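PDB 3HL6: pathogenicity island protein, which is of unknown function, though it is encoded by an open reading frame of a Staphylococcus aureus pathogenicity island, a mobile genetic element. Local coordinates for residues I6-F10 against E11-G15. Residues are numbered along the deposited sequence; the frame is centred on the assembly and turned at random.
Sequences IVNEF and ETRAG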
ATOM      1  N   ILE B   6      15.826  10.710  -0.566  1.00 67.99           N
ATOM      2  CA  ILE B   6      14.568  11.269  -0.149  1.00 66.13           C
ATOM      3  C   ILE B   6      14.201  10.757   1.231  1.00 65.29           C
ATOM      4  O   ILE B   6      14.706   9.723   1.669  1.00 65.05           O
ATOM      5  CB  ILE B   6      13.451  11.058  -1.198  1.00 66.27           C
ATOM      6  CG1 ILE B   6      12.566   9.887  -0.830  1.00 65.15           C
ATOM      7  CG2 ILE B   6      14.009  10.946  -2.601  1.00 66.05           C
ATOM      8  CD1 ILE B   6      11.265  10.377  -0.268  1.00 65.54           C
ATOM      9  N   VAL B   7      13.369  11.521   1.929  1.00 64.09           N
ATOM     10  CA  VAL B   7      13.026  11.256   3.329  1.00 63.28           C
ATOM     11  C   VAL B   7      11.723  10.452   3.442  1.00 62.29           C
ATOM     12  O   VAL B   7      10.763  10.705   2.707  1.00 62.60           O
ATOM     13  CB  VAL B   7      12.870  12.592   4.130  1.00 63.29           C
ATOM     14  CG1 VAL B   7      12.009  12.393   5.362  1.00 63.55           C
ATOM     15  CG2 VAL B   7      14.224  13.133   4.539  1.00 63.68           C
ATOM     16  N   ASN B   8      11.697   9.504   4.373  1.00 60.61           N
ATOM     17  CA  ASN B   8      10.567   8.609   4.573  1.00 59.05           C
ATOM     18  C   ASN B   8       9.276   9.294   4.980  1.00 57.41           C
ATOM     19  O   ASN B   8       9.241  10.043   5.947  1.00 57.68           O
ATOM     20  CB  ASN B   8      10.933   7.584   5.642  1.00 60.20           C
ATOM     21  CG  ASN B   8      11.313   6.248   5.052  1.00 62.10           C
ATOM     22  OD1 ASN B   8      10.444   5.498   4.585  1.00 65.17           O
ATOM     23  ND2 ASN B   8      12.613   5.948   5.039  1.00 61.98           N
ATOM     24  N   GLU B   9       8.200   9.023   4.252  1.00 55.19           N
ATOM     25  CA  GLU B   9       6.898   9.616   4.571  1.00 53.01           C
ATOM     26  C   GLU B   9       5.868   8.623   5.146  1.00 51.12           C
ATOM     27  O   GLU B   9       4.736   9.010   5.431  1.00 50.52           O
ATOM     28  CB  GLU B   9       6.311  10.364   3.362  1.00 52.89           C
ATOM     29  CG  GLU B   9       7.336  11.148   2.582  1.00 53.43           C
ATOM     30  CD  GLU B   9       6.893  11.457   1.159  1.00 56.92           C
ATOM     31  OE1 GLU B   9       5.923  10.824   0.648  1.00 56.59           O
ATOM     32  OE2 GLU B   9       7.542  12.340   0.546  1.00 58.06           O
ATOM     33  N   PHE B  10       6.262   7.368   5.339  1.00 48.58           N
ATOM     34  CA  PHE B  10       5.337   6.403   5.897  1.00 47.29           C
ATOM     35  C   PHE B  10       6.044   5.516   6.860  1.00 46.58           C
ATOM     36  O   PHE B  10       7.252   5.506   6.935  1.00 46.51           O
ATOM     37  CB  PHE B  10       4.713   5.513   4.804  1.00 47.27           C
ATOM     38  CG  PHE B  10       4.059   6.277   3.705  1.00 45.07           C
ATOM     39  CD1 PHE B  10       2.726   6.583   3.769  1.00 43.68           C
ATOM     40  CD2 PHE B  10       4.775   6.691   2.614  1.00 45.25           C
ATOM     41  CE1 PHE B  10       2.116   7.279   2.761  1.00 43.82           C
ATOM     42  CE2 PHE B  10       4.166   7.403   1.595  1.00 46.31           C
ATOM     43  CZ  PHE B  10       2.836   7.683   1.665  1.00 44.93           C
ATOM     44  N   GLU B  11       5.272   4.739   7.584  1.00 46.01           N
ATOM     45  CA  GLU B  11       5.843   3.780   8.476  1.00 45.75           C
ATOM     46  C   GLU B  11       6.645   2.706   7.739  1.00 45.56           C
ATOM     47  O   GLU B  11       7.562   2.112   8.311  1.00 45.58           O
ATOM     48  CB  GLU B  11       4.725   3.169   9.300  1.00 45.88           C
ATOM     49  CG  GLU B  11       5.163   2.036  10.164  1.00 48.16           C
ATOM     50  CD  GLU B  11       4.065   1.582  11.130  1.00 51.57           C
ATOM     51  OE1 GLU B  11       3.011   2.276  11.237  1.00 48.88           O
ATOM     52  OE2 GLU B  11       4.283   0.524  11.784  1.00 53.43           O
ATOM     53  N   THR B  12       6.310   2.433   6.470  1.00 45.14           N
ATOM     54  CA  THR B  12       7.107   1.465   5.692  1.00 44.35           C
ATOM     55  C   THR B  12       7.810   2.123   4.521  1.00 43.18           C
ATOM     56  O   THR B  12       7.268   3.031   3.890  1.00 43.59           O
ATOM     57  CB  THR B  12       6.266   0.260   5.132  1.00 44.41           C
ATOM     58  OG1 THR B  12       5.421   0.710   4.059  1.00 44.62           O
ATOM     59  CG2 THR B  12       5.439  -0.396   6.217  1.00 44.48           C
ATOM     60  N   ARG B  13       9.005   1.637   4.218  1.00 42.09           N
ATOM     61  CA  ARG B  13       9.682   2.008   2.987  1.00 41.29           C
ATOM     62  C   ARG B  13       8.866   1.615   1.763  1.00 40.64           C
ATOM     63  O   ARG B  13       8.881   2.333   0.753  1.00 40.39           O
ATOM     64  CB  ARG B  13      11.046   1.341   2.901  1.00 41.63           C
ATOM     65  CG  ARG B  13      12.213   2.111   3.546  1.00 41.16           C
ATOM     66  CD  ARG B  13      13.383   1.131   3.675  1.00 43.42           C
ATOM     67  NE  ARG B  13      13.225   0.417   4.934  1.00 47.44           N
ATOM     68  CZ  ARG B  13      13.338  -0.888   5.092  1.00 49.49           C
ATOM     69  NH1 ARG B  13      13.156  -1.426   6.294  1.00 52.01           N
ATOM     70  NH2 ARG B  13      13.650  -1.654   4.069  1.00 53.33           N
ATOM     71  N   ALA B  14       8.176   0.469   1.846  1.00 39.27           N
ATOM     72  CA  ALA B  14       7.360  -0.019   0.726  1.00 37.72           C
ATOM     73  C   ALA B  14       6.362   1.052   0.349  1.00 37.03           C
ATOM     74  O   ALA B  14       6.247   1.380  -0.817  1.00 36.92           O
ATOM     75  CB  ALA B  14       6.664  -1.362   1.053  1.00 36.86           C
ATOM     76  N   GLY B  15       5.698   1.646   1.342  1.00 37.03           N
ATOM     77  CA  GLY B  15       4.820   2.800   1.111  1.00 36.87           C
ATOM     78  C   GLY B  15       5.420   4.061   0.469  1.00 37.60           C
ATOM     79  O   GLY B  15       4.816   4.638  -0.429  1.00 37.45           O
TER
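The turn that carries the chain from strand 4-6 into helix 13-30 folds Phe10 back against Gly15, in the first turn of that helix. The ring lies obliquely to the glycine backbone: Phe10 CD2 is 3.5 Å from Gly15 C, and Phe10 CE2 comes equally near to the carbonyl oxygen, 3.5 Å from Gly15 O. Phe10 CG sits opposite its own carbonyl carbon and beside the backbone N (chi1 -54°), which puts the ring against the start of the helix. With a hydrogen in place of a side chain, Gly15 lets the ring approach the backbone directly. CB of Phe10 also packs 3.7 Å from Thr12 O, and the Phe10 side chain also touches Thr16 and Arg19 of the same helix.

Thr12 is the N-cap of helix 13-30. Its OG1 accepts from Gly15 N at 2.9 Å with an N-H...O angle of 162°, the classic side-chain cap for an amide of the first turn; the Thr12 hydroxyl is turned to that amide. The methyl-bearing side chain meanwhile packs on Ile83 and His86 of helix 77-88.

Earlier in the turn, the Asn8 amide meets the root of Arg13. Asn8 OD1 lies 3.9 Å from Arg13 CA and 4.0 Å from Arg13 CG, loose contacts both, while the amide and guanidinium planes stand nearly perpendicular (88°). The same OD1 also hydrogen-bonds to Thr16 OG1, tying the loop to the helix, and the guanidinium of Arg13 goes on to Ala163 O through NH2. Glu11, extended beyond CG, sends its carboxylate to Tyr87 and His86, whereas Glu84 of the second subunit packs on Phe10 and makes weak hydrogen bonds to the backbone N of Glu11 and Thr12.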